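Local coordinates for xyloglucan-specific endo-beta-1,4-glucanase BoGH5A (Bacteroides ovatus, PDB 3ZMR), which hydrolyses internal beta-1,4-glucosidic linkages in the xyloglucan backbone, retaining the beta configuration and releasing xyloglucan oligosaccharides, at residues A314-H319 with I331-H336; C335-P340 with E375-S380; S379-F384 with V391-Y396. One frame throughout, in Å; residues are numbered along the deposited sequence.

Overall arrangement
The three contacts lie on two adjacent parallel strands of one (beta/alpha)8 barrel. Contact 1 sets helix 313-319 on strand 331-337, and contact 2 sets helix 371-379 on the far end of that strand, sharing Cys-335 and His-336; their centres are about 11 Å apart. Contact 3 packs the turn and helix after 371-379 on strand 391-396, with its centre about 7 Å from that of either other contact. Among other backbone bonds, Cys-335 O and Gly-394 N, 2.8 Å apart, probably join the two strands. At the sugar-binding end Tyr-338 OH meets Glu-395 OE1 at 2.7 Å, linking contact 2 to the inferred nucleophile, while the apolar contacts lie between the strands and the outer helix layer.

Contact 1: residues A314-H319 with I331-H336; sequences AKAVAH and IFLECH. With EDO (1,2-ethanediol), chain G.
Ala-316 carries the whole apolar contact between helix 313-319 and strand 331-337: its methyl points at the strand and touches two side chains there. Ala-316 CB lies 3.8 Å from Cys-335 SG and 4.1 Å from Leu-333 CD2, the two partners being alternate residues on the same face of the strand. Leu-333 reaches the helix because its CG stands anti to the backbone N (chi1 172°), with the CD2 branch doing the touching. No hydrogen bond crosses between the segments, and the methyl lets the helix come as near as 7.6 Å, from Ala-316 CA to Cys-335 CA.

Polar bonds occupy the other strand face. His-336 NE2 donates to Glu-334 OE2 over 2.8 Å; the acceptor is close to the imidazole plane, but NE2 stands above the Glu-334 carboxylate plane, 49° out of it. Glu-334 OE2 is also salt-bridged to Arg-172, and OE1 accepts from Gln-307, so both carboxylate oxygens are gripped. With NE2 engaged in this way, ND1 of His-336 meets Glu-262, the likely proton donor, making Glu-334 a second-shell residue.

On the helix, 1,2-ethanediol, probably from the crystallisation liquor, hydrogen-bonds through O2 to His-319 NE2 (2.8 Å). Its C1 rests against Ala-318 CB and Lys-315 CG, while Tyr-278 stacks with the His-319 ring.

Strand 304-307, helix 313-319 and strand 331-337 form a beta-alpha-beta crossover, in which small and apolar side chains seat the helix outside while polar ones face the catalytic centre of the TIM barrel.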
loop_
_atom_site.group_PDB
_atom_site.type_symbol
_atom_site.label_atom_id
_atom_site.label_comp_id
_atom_site.label_asym_id
_atom_site.label_seq_id
_atom_site.Cartn_x
_atom_site.Cartn_y
_atom_site.Cartn_z
ATOM N N ALA A 314 -9.687 -8.558 0.782
ATOM C CA ALA A 314 -10.968 -8.362 1.464
ATOM C C ALA A 314 -10.858 -7.242 2.507
ATOM O O ALA A 314 -11.792 -6.464 2.687
ATOM C CB ALA A 314 -11.479 -9.666 2.079
ATOM N N LYS A 315 -9.732 -7.166 3.205
ATOM C CA LYS A 315 -9.516 -6.086 4.172
ATOM C C LYS A 315 -9.395 -4.706 3.510
ATOM O O LYS A 315 -9.717 -3.675 4.126
ATOM C CB LYS A 315 -8.345 -6.376 5.111
ATOM C CG LYS A 315 -8.607 -7.532 6.082
ATOM C CD LYS A 315 -7.383 -7.881 6.904
ATOM C CE LYS A 315 -7.664 -8.992 7.894
ATOM N NZ LYS A 315 -7.957 -10.279 7.234
ATOM N N ALA A 316 -8.884 -4.677 2.279
ATOM C CA ALA A 316 -8.862 -3.409 1.521
ATOM C C ALA A 316 -10.289 -2.915 1.307
ATOM O O ALA A 316 -10.643 -1.770 1.618
ATOM C CB ALA A 316 -8.157 -3.586 0.176
ATOM N N VAL A 317 -11.116 -3.790 0.758
ATOM C CA VAL A 317 -12.488 -3.458 0.438
ATOM C C VAL A 317 -13.233 -3.005 1.693
ATOM O O VAL A 317 -13.994 -2.036 1.662
ATOM C CB VAL A 317 -13.196 -4.659 -0.220
ATOM C CG1 VAL A 317 -14.691 -4.416 -0.383
ATOM C CG2 VAL A 317 -12.576 -4.966 -1.586
ATOM N N ALA A 318 -13.012 -3.699 2.811
ATOM C CA ALA A 318 -13.765 -3.418 4.051
ATOM C C ALA A 318 -13.209 -2.251 4.880
ATOM O O ALA A 318 -13.955 -1.590 5.617
ATOM C CB ALA A 318 -13.841 -4.686 4.911
ATOM N N HIS A 319 -11.901 -2.010 4.815
ATOM C CA HIS A 319 -11.263 -1.122 5.795
ATOM C C HIS A 319 -10.261 -0.091 5.292
ATOM O O HIS A 319 -9.837 0.772 6.065
ATOM C CB HIS A 319 -10.553 -1.961 6.873
ATOM C CG HIS A 319 -11.432 -2.984 7.517
ATOM N ND1 HIS A 319 -12.410 -2.647 8.419
ATOM C CD2 HIS A 319 -11.466 -4.334 7.399
ATOM C CE1 HIS A 319 -13.021 -3.746 8.823
ATOM N NE2 HIS A 319 -12.456 -4.784 8.228
ATOM N N ILE A 331 -2.181 8.557 -6.167
ATOM C CA ILE A 331 -2.065 7.425 -5.245
ATOM C C ILE A 331 -2.643 6.137 -5.843
ATOM O O ILE A 331 -3.733 6.095 -6.427
ATOM C CB ILE A 331 -2.724 7.707 -3.878
ATOM C CG1 ILE A 331 -1.958 8.853 -3.165
ATOM C CG2 ILE A 331 -2.697 6.450 -2.993
ATOM C CD1 ILE A 331 -2.518 9.343 -1.865
ATOM N N PHE A 332 -1.858 5.074 -5.693
ATOM C CA PHE A 332 -2.287 3.691 -5.972
ATOM C C PHE A 332 -2.561 2.951 -4.652
ATOM O O PHE A 332 -1.869 3.204 -3.653
ATOM C CB PHE A 332 -1.148 2.862 -6.585
ATOM C CG PHE A 332 -0.799 3.155 -8.022
ATOM C CD1 PHE A 332 -0.102 4.298 -8.401
ATOM C CD2 PHE A 332 -1.054 2.189 -8.993
ATOM C CE1 PHE A 332 0.269 4.502 -9.739
ATOM C CE2 PHE A 332 -0.697 2.377 -10.317
ATOM C CZ PHE A 332 -0.028 3.532 -10.709
ATOM N N LEU A 333 -3.456 1.967 -4.703
ATOM C CA LEU A 333 -3.591 0.951 -3.652
ATOM C C LEU A 333 -2.768 -0.276 -4.042
ATOM O O LEU A 333 -2.706 -0.649 -5.231
ATOM C CB LEU A 333 -5.059 0.513 -3.530
ATOM C CG LEU A 333 -5.359 -0.682 -2.621
ATOM C CD1 LEU A 333 -5.087 -0.331 -1.172
ATOM C CD2 LEU A 333 -6.811 -1.063 -2.756
ATOM N N GLU A 334 -2.163 -0.923 -3.034
ATOM C CA GLU A 334 -1.462 -2.204 -3.201
ATOM C C GLU A 334 -2.088 -3.296 -2.330
ATOM O O GLU A 334 -2.270 -3.122 -1.130
ATOM C CB GLU A 334 0.020 -2.068 -2.849
ATOM C CG GLU A 334 0.803 -3.374 -2.914
ATOM C CD GLU A 334 2.280 -3.224 -2.675
ATOM O OE1 GLU A 334 2.721 -2.125 -2.207
ATOM O OE2 GLU A 334 3.016 -4.225 -2.942
ATOM N N CYS A 335 -2.359 -4.433 -2.979
ATOM C CA CYS A 335 -2.678 -5.693 -2.334
ATOM C C CYS A 335 -1.721 -6.754 -2.861
ATOM O O CYS A 335 -1.103 -6.583 -3.924
ATOM C CB CYS A 335 -4.106 -6.142 -2.634
ATOM S SG CYS A 335 -5.390 -4.994 -2.049
ATOM N N HIS A 336 -1.598 -7.846 -2.108
ATOM C CA HIS A 336 -0.900 -9.030 -2.566
ATOM C C HIS A 336 -1.921 -10.136 -2.710
ATOM O O HIS A 336 -2.981 -10.083 -2.092
ATOM C CB HIS A 336 0.232 -9.409 -1.602
ATOM C CG HIS A 336 1.296 -8.371 -1.458
ATOM N ND1 HIS A 336 2.269 -8.421 -0.489
ATOM C CD2 HIS A 336 1.550 -7.260 -2.187
ATOM C CE1 HIS A 336 3.062 -7.371 -0.622
ATOM N NE2 HIS A 336 2.635 -6.645 -1.635
HETATM C C1 EDO G . -12.245 -7.576 6.339
HETATM O O1 EDO G . -12.050 -8.763 5.580
HETATM C C2 EDO G . -12.485 -7.817 7.832
HETATM O O2 EDO G . -13.730 -7.260 8.256
#

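Contact 2: residues C335-P340 with E375-S380; sequences CHYYDP and EATLSS. With BGC (beta-D-glucopyranose), chain C; GLC (alpha-D-glucopyranose), chain L.
Tyr-337 reaches from strand 331-337 to Thr-377 and Leu-378 on helix 371-379. Its CB is directed at the helix, and CG, anti to the backbone N (chi1 -171°), carries the ring onward across the two side chains. At CG and CD1 the neighbour is Leu-378: its CD2 methyl sits over one ring face, toward the rim, in a CH-pi contact 4.2 Å from the centroid of the Tyr-337 ring. The opposite face is covered by backbone, with Asp-339 N above the ring centre. Further out, Tyr-337 CE1 meets Thr-377 CG2 at 3.7 Å, the methyl approaching obliquely. Tyr-337 OH ends on a water 2.7 Å away, which donates to Asp-339 OD2 and also bonds Thr-377 OG1, tying strand, loop and helix together by one shared molecule. Thr-377 thus uses both branches, methyl on the ring and hydroxyl on the water.

On the helix itself, Glu-375 O takes both Ser-379 N and, at 2.8 Å, Ser-379 OG, from opposite faces of its plane. Ser-380 OG donates to Thr-377 O.

His-336, at the C-terminal end of the strand, and Tyr-338, in the loop after it, face the sugar while Tyr-337 packs on the outer helix, as at the catalytic end of a TIM barrel.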
loop_
_atom_site.group_PDB
_atom_site.type_symbol
_atom_site.label_atom_id
_atom_site.label_comp_id
_atom_site.label_asym_id
_atom_site.label_seq_id
_atom_site.Cartn_x
_atom_site.Cartn_y
_atom_site.Cartn_z
ATOM N N CYS A 335 -2.359 -4.433 -2.979
ATOM C CA CYS A 335 -2.678 -5.693 -2.334
ATOM C C CYS A 335 -1.721 -6.754 -2.861
ATOM O O CYS A 335 -1.103 -6.583 -3.924
ATOM C CB CYS A 335 -4.106 -6.142 -2.634
ATOM S SG CYS A 335 -5.390 -4.994 -2.049
ATOM N N HIS A 336 -1.598 -7.846 -2.108
ATOM C CA HIS A 336 -0.900 -9.030 -2.566
ATOM C C HIS A 336 -1.921 -10.136 -2.710
ATOM O O HIS A 336 -2.981 -10.083 -2.092
ATOM C CB HIS A 336 0.232 -9.409 -1.602
ATOM C CG HIS A 336 1.296 -8.371 -1.458
ATOM N ND1 HIS A 336 2.269 -8.421 -0.489
ATOM C CD2 HIS A 336 1.550 -7.260 -2.187
ATOM C CE1 HIS A 336 3.062 -7.371 -0.622
ATOM N NE2 HIS A 336 2.635 -6.645 -1.635
ATOM N N TYR A 337 -1.596 -11.160 -3.490
ATOM C CA TYR A 337 -2.601 -12.212 -3.777
ATOM C C TYR A 337 -1.894 -13.557 -3.919
ATOM O O TYR A 337 -1.171 -13.793 -4.884
ATOM C CB TYR A 337 -3.415 -11.906 -5.042
ATOM C CG TYR A 337 -4.574 -12.854 -5.191
ATOM C CD1 TYR A 337 -5.701 -12.750 -4.381
ATOM C CD2 TYR A 337 -4.510 -13.912 -6.090
ATOM C CE1 TYR A 337 -6.734 -13.659 -4.490
ATOM C CE2 TYR A 337 -5.538 -14.820 -6.220
ATOM C CZ TYR A 337 -6.660 -14.683 -5.413
ATOM O OH TYR A 337 -7.700 -15.581 -5.518
ATOM N N TYR A 338 -2.148 -14.417 -2.948
ATOM C CA TYR A 338 -1.549 -15.763 -2.904
ATOM C C TYR A 338 -2.580 -16.883 -2.678
ATOM O O TYR A 338 -2.216 -18.010 -2.362
ATOM C CB TYR A 338 -0.469 -15.819 -1.838
ATOM C CG TYR A 338 0.811 -15.086 -2.164
ATOM C CD1 TYR A 338 1.677 -15.575 -3.126
ATOM C CD2 TYR A 338 1.167 -13.918 -1.495
ATOM C CE1 TYR A 338 2.876 -14.937 -3.394
ATOM C CE2 TYR A 338 2.360 -13.281 -1.755
ATOM C CZ TYR A 338 3.225 -13.797 -2.697
ATOM O OH TYR A 338 4.450 -13.218 -2.954
ATOM N N ASP A 339 -3.868 -16.597 -2.852
ATOM C CA ASP A 339 -4.877 -17.630 -2.692
ATOM C C ASP A 339 -4.816 -18.565 -3.898
ATOM O O ASP A 339 -4.651 -18.124 -5.029
ATOM C CB ASP A 339 -6.304 -17.040 -2.608
ATOM C CG ASP A 339 -6.519 -16.124 -1.403
ATOM O OD1 ASP A 339 -5.736 -16.178 -0.431
ATOM O OD2 ASP A 339 -7.527 -15.369 -1.446
ATOM N N PRO A 340 -5.006 -19.880 -3.682
ATOM C CA PRO A 340 -5.088 -20.545 -2.402
ATOM C C PRO A 340 -3.699 -20.846 -1.841
ATOM O O PRO A 340 -2.806 -21.369 -2.553
ATOM C CB PRO A 340 -5.822 -21.851 -2.736
ATOM C CG PRO A 340 -5.480 -22.143 -4.156
ATOM C CD PRO A 340 -5.083 -20.826 -4.810
ATOM N N GLU A 375 -11.721 -15.066 -9.455
ATOM C CA GLU A 375 -12.525 -14.013 -10.115
ATOM C C GLU A 375 -13.296 -13.178 -9.100
ATOM O O GLU A 375 -13.348 -11.956 -9.210
ATOM C CB GLU A 375 -13.490 -14.623 -11.147
ATOM C CG GLU A 375 -14.419 -13.631 -11.854
ATOM C CD GLU A 375 -13.738 -12.791 -12.929
ATOM O OE1 GLU A 375 -13.050 -11.800 -12.579
ATOM O OE2 GLU A 375 -13.906 -13.114 -14.129
ATOM N N ALA A 376 -13.905 -13.825 -8.114
ATOM C CA ALA A 376 -14.690 -13.087 -7.114
ATOM C C ALA A 376 -13.806 -12.149 -6.307
ATOM O O ALA A 376 -14.143 -10.984 -6.062
ATOM C CB ALA A 376 -15.419 -14.042 -6.186
ATOM N N THR A 377 -12.673 -12.654 -5.842
ATOM C CA THR A 377 -11.826 -11.812 -4.992
ATOM C C THR A 377 -11.190 -10.649 -5.771
ATOM O O THR A 377 -11.257 -9.473 -5.357
ATOM C CB THR A 377 -10.725 -12.647 -4.335
ATOM O OG1 THR A 377 -11.353 -13.622 -3.484
ATOM C CG2 THR A 377 -9.740 -11.738 -3.548
ATOM N N LEU A 378 -10.620 -10.934 -6.927
ATOM C CA LEU A 378 -9.944 -9.875 -7.676
ATOM C C LEU A 378 -10.952 -8.854 -8.244
ATOM O O LEU A 378 -10.690 -7.643 -8.243
ATOM C CB LEU A 378 -9.029 -10.440 -8.751
ATOM C CG LEU A 378 -7.793 -11.195 -8.219
ATOM C CD1 LEU A 378 -6.993 -11.775 -9.386
ATOM C CD2 LEU A 378 -6.939 -10.280 -7.320
ATOM N N SER A 379 -12.145 -9.307 -8.646
ATOM C CA SER A 379 -13.187 -8.391 -9.136
ATOM C C SER A 379 -13.755 -7.489 -8.037
ATOM O O SER A 379 -14.279 -6.411 -8.334
ATOM C CB SER A 379 -14.297 -9.139 -9.857
ATOM O OG SER A 379 -15.141 -9.820 -8.992
ATOM N N SER A 380 -13.653 -7.901 -6.770
ATOM C CA SER A 380 -14.125 -7.082 -5.644
ATOM C C SER A 380 -13.356 -5.742 -5.535
ATOM O O SER A 380 -13.828 -4.781 -4.954
ATOM C CB SER A 380 -14.099 -7.868 -4.308
ATOM O OG SER A 380 -12.779 -7.995 -3.791
HETATM C C2 BGC C . 5.839 -10.839 1.572
HETATM C C3 BGC C . 7.035 -11.564 0.933
HETATM C C4 BGC C . 6.944 -13.079 1.083
HETATM C C5 BGC C . 5.560 -13.442 0.527
HETATM C C6 BGC C . 5.351 -14.946 0.530
HETATM C C1 BGC C . 4.444 -11.401 1.264
HETATM O O2 BGC C . 5.873 -9.466 1.187
HETATM O O3 BGC C . 8.246 -11.084 1.554
HETATM O O4 BGC C . 8.067 -13.718 0.410
HETATM O O5 BGC C . 4.509 -12.828 1.299
HETATM O O6 BGC C . 5.724 -15.421 1.836
HETATM C C1 GLC L . 4.682 -11.645 0.906
HETATM C C2 GLC L . 5.941 -10.963 1.428
HETATM C C3 GLC L . 7.211 -11.607 0.870
HETATM C C4 GLC L . 7.124 -13.108 1.162
HETATM C C5 GLC L . 5.764 -13.670 0.723
HETATM C C6 GLC L . 5.602 -15.169 0.959
HETATM O O2 GLC L . 5.858 -9.592 1.143
HETATM O O3 GLC L . 8.404 -10.976 1.387
HETATM O O4 GLC L . 8.153 -13.703 0.420
HETATM O O5 GLC L . 4.715 -12.973 1.357
HETATM O O6 GLC L . 6.040 -15.819 -0.219
HETATM O O HOH W 1 -9.371 -15.572 -3.361
#

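Contact 3: residues S379-F384 with V391-Y396; sequences SSLNVF and VIIGEY. With GLC (alpha-D-glucopyranose), chain L; BGC (beta-D-glucopyranose), chain C.
In the connection that brings the chain back to barrel strand 391-396, Leu-381 and Phe-384 pack on Val-391 and Ile-393. Leu-381 uses a single methyl for both partners: Leu-381 CD1 is 4.0 Å from Ile-393 CD1 and 4.1 Å from Val-391 CG1, crossing the valine at about a right angle. Val-391 divides its branches, CG1 (anti to the backbone N, chi1 -179°) toward Leu-381 and CG2 toward Phe-384. Phe-384 answers with CB, 3.9 Å from Val-391 CG2, whereas its ring leads off toward Leu-333 and Ala-316 and has Val-383 CG1 over one face.

A type I turn from Ser-379 to Asn-382, closed by Asn-382 N to Ser-379 O at 3.0 Å, contains Leu-381 and leads into helix 382-386. Phe-384 N bonds Leu-381 O.

Val-391 points at 379-384, while Ile-393 reaches it only through the end of its side chain; Ile-392 lies against Phe-332. At Gly-394 the backbone takes helix-like angles (psi -22°), which interrupts the strand's alternation, and Glu-395 turns into the pocket. Glu-395 extends beyond CG to place its OE2 2.7 Å from O2 of the glucose, modelled in overlapping alpha and beta forms. Arg-172 forms a salt bridge with OE2 and Tyr-338 hydrogen-bonds OE1, so each carboxylate oxygen has a protein partner as well.

Aliphatic packing under the helix layer is general to TIM barrels; the inferred nucleophile Glu-395 at the C-terminal end of the seventh strand, 391-396, with the likely proton donor Glu-262 just after the fourth, 255-258, is the layout of glycoside hydrolase family 5.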
loop_
_atom_site.group_PDB
_atom_site.type_symbol
_atom_site.label_atom_id
_atom_site.label_comp_id
_atom_site.label_asym_id
_atom_site.label_seq_id
_atom_site.Cartn_x
_atom_site.Cartn_y
_atom_site.Cartn_z
ATOM N N SER A 379 -12.145 -9.307 -8.646
ATOM C CA SER A 379 -13.187 -8.391 -9.136
ATOM C C SER A 379 -13.755 -7.489 -8.037
ATOM O O SER A 379 -14.279 -6.411 -8.334
ATOM C CB SER A 379 -14.297 -9.139 -9.857
ATOM O OG SER A 379 -15.141 -9.820 -8.992
ATOM N N SER A 380 -13.653 -7.901 -6.770
ATOM C CA SER A 380 -14.125 -7.082 -5.644
ATOM C C SER A 380 -13.356 -5.742 -5.535
ATOM O O SER A 380 -13.828 -4.781 -4.954
ATOM C CB SER A 380 -14.099 -7.868 -4.308
ATOM O OG SER A 380 -12.779 -7.995 -3.791
ATOM N N LEU A 381 -12.184 -5.694 -6.142
ATOM C CA LEU A 381 -11.368 -4.468 -6.228
ATOM C C LEU A 381 -11.897 -3.422 -7.204
ATOM O O LEU A 381 -11.386 -2.300 -7.257
ATOM C CB LEU A 381 -9.916 -4.818 -6.559
ATOM C CG LEU A 381 -9.196 -5.597 -5.434
ATOM C CD1 LEU A 381 -7.939 -6.236 -6.020
ATOM C CD2 LEU A 381 -8.873 -4.642 -4.298
ATOM N N ASN A 382 -12.963 -3.782 -7.929
ATOM C CA ASN A 382 -13.655 -2.828 -8.817
ATOM C C ASN A 382 -14.129 -1.577 -8.098
ATOM O O ASN A 382 -14.232 -0.524 -8.701
ATOM C CB ASN A 382 -14.769 -3.502 -9.667
ATOM C CG ASN A 382 -16.016 -3.962 -8.907
ATOM O OD1 ASN A 382 -16.146 -3.895 -7.707
ATOM N ND2 ASN A 382 -16.986 -4.464 -9.692
ATOM N N VAL A 383 -14.396 -1.685 -6.797
ATOM C CA VAL A 383 -14.809 -0.513 -6.009
ATOM C C VAL A 383 -13.726 0.585 -6.050
ATOM O O VAL A 383 -14.036 1.773 -6.119
ATOM C CB VAL A 383 -15.204 -0.891 -4.567
ATOM C CG1 VAL A 383 -14.030 -1.412 -3.761
ATOM C CG2 VAL A 383 -15.835 0.295 -3.864
ATOM N N PHE A 384 -12.459 0.180 -6.035
ATOM C CA PHE A 384 -11.359 1.125 -6.182
ATOM C C PHE A 384 -11.223 1.647 -7.600
ATOM O O PHE A 384 -11.157 2.865 -7.814
ATOM C CB PHE A 384 -10.034 0.498 -5.665
ATOM C CG PHE A 384 -10.121 0.153 -4.215
ATOM C CD1 PHE A 384 -10.145 1.147 -3.270
ATOM C CD2 PHE A 384 -10.242 -1.155 -3.791
ATOM C CE1 PHE A 384 -10.321 0.864 -1.928
ATOM C CE2 PHE A 384 -10.407 -1.444 -2.440
ATOM C CZ PHE A 384 -10.414 -0.446 -1.513
ATOM N N VAL A 391 -4.949 -0.099 -8.785
ATOM C CA VAL A 391 -4.537 -1.154 -7.857
ATOM C C VAL A 391 -3.399 -1.950 -8.472
ATOM O O VAL A 391 -3.511 -2.455 -9.583
ATOM C CB VAL A 391 -5.699 -2.104 -7.489
ATOM C CG1 VAL A 391 -5.250 -3.163 -6.503
ATOM C CG2 VAL A 391 -6.895 -1.344 -6.944
ATOM N N ILE A 392 -2.314 -2.053 -7.702
ATOM C CA ILE A 392 -1.207 -2.929 -7.993
ATOM C C ILE A 392 -1.354 -4.187 -7.149
ATOM O O ILE A 392 -1.525 -4.126 -5.939
ATOM C CB ILE A 392 0.135 -2.242 -7.696
ATOM C CG1 ILE A 392 0.366 -1.104 -8.686
ATOM C CG2 ILE A 392 1.303 -3.213 -7.806
ATOM C CD1 ILE A 392 1.389 -0.082 -8.236
ATOM N N ILE A 393 -1.349 -5.340 -7.820
ATOM C CA ILE A 393 -1.183 -6.623 -7.136
ATOM C C ILE A 393 0.327 -6.806 -7.055
ATOM O O ILE A 393 1.000 -7.283 -7.980
ATOM C CB ILE A 393 -1.915 -7.789 -7.847
ATOM C CG1 ILE A 393 -3.429 -7.491 -7.941
ATOM C CG2 ILE A 393 -1.636 -9.147 -7.187
ATOM C CD1 ILE A 393 -4.128 -7.270 -6.612
ATOM N N GLY A 394 0.869 -6.346 -5.929
ATOM C CA GLY A 394 2.318 -6.165 -5.801
ATOM C C GLY A 394 3.128 -7.439 -5.753
ATOM O O GLY A 394 4.332 -7.413 -6.041
ATOM N N GLU A 395 2.454 -8.532 -5.372
ATOM C CA GLU A 395 3.016 -9.864 -5.395
ATOM C C GLU A 395 1.917 -10.873 -5.694
ATOM O O GLU A 395 0.833 -10.784 -5.136
ATOM C CB GLU A 395 3.645 -10.253 -4.052
ATOM C CG GLU A 395 4.713 -9.330 -3.521
ATOM C CD GLU A 395 5.255 -9.750 -2.169
ATOM O OE1 GLU A 395 5.052 -10.922 -1.759
ATOM O OE2 GLU A 395 5.877 -8.877 -1.488
ATOM N N TYR A 396 2.237 -11.831 -6.561
ATOM C CA TYR A 396 1.452 -13.055 -6.743
ATOM C C TYR A 396 2.443 -14.107 -7.245
ATOM O O TYR A 396 3.497 -13.773 -7.792
ATOM C CB TYR A 396 0.249 -12.880 -7.724
ATOM C CG TYR A 396 0.708 -12.817 -9.133
ATOM C CD1 TYR A 396 1.230 -11.643 -9.684
ATOM C CD2 TYR A 396 0.682 -13.956 -9.960
ATOM C CE1 TYR A 396 1.727 -11.609 -10.980
ATOM C CE2 TYR A 396 1.213 -13.941 -11.226
ATOM C CZ TYR A 396 1.723 -12.774 -11.753
ATOM O OH TYR A 396 2.266 -12.742 -13.040
HETATM C C1 GLC L . 4.682 -11.645 0.906
HETATM C C2 GLC L . 5.941 -10.963 1.428
HETATM C C3 GLC L . 7.211 -11.607 0.870
HETATM C C4 GLC L . 7.124 -13.108 1.162
HETATM C C5 GLC L . 5.764 -13.670 0.723
HETATM C C6 GLC L . 5.602 -15.169 0.959
HETATM O O2 GLC L . 5.858 -9.592 1.143
HETATM O O3 GLC L . 8.404 -10.976 1.387
HETATM O O4 GLC L . 8.153 -13.703 0.420
HETATM O O5 GLC L . 4.715 -12.973 1.357
HETATM O O6 GLC L . 6.040 -15.819 -0.219
HETATM C C2 BGC C . 5.839 -10.839 1.572
HETATM C C3 BGC C . 7.035 -11.564 0.933
HETATM C C4 BGC C . 6.944 -13.079 1.083
HETATM C C5 BGC C . 5.560 -13.442 0.527
HETATM C C6 BGC C . 5.351 -14.946 0.530
HETATM C C1 BGC C . 4.444 -11.401 1.264
HETATM O O2 BGC C . 5.873 -9.466 1.187
HETATM O O3 BGC C . 8.246 -11.084 1.554
HETATM O O4 BGC C . 8.067 -13.718 0.410
HETATM O O5 BGC C . 4.509 -12.828 1.299
HETATM O O6 BGC C . 5.724 -15.421 1.836
#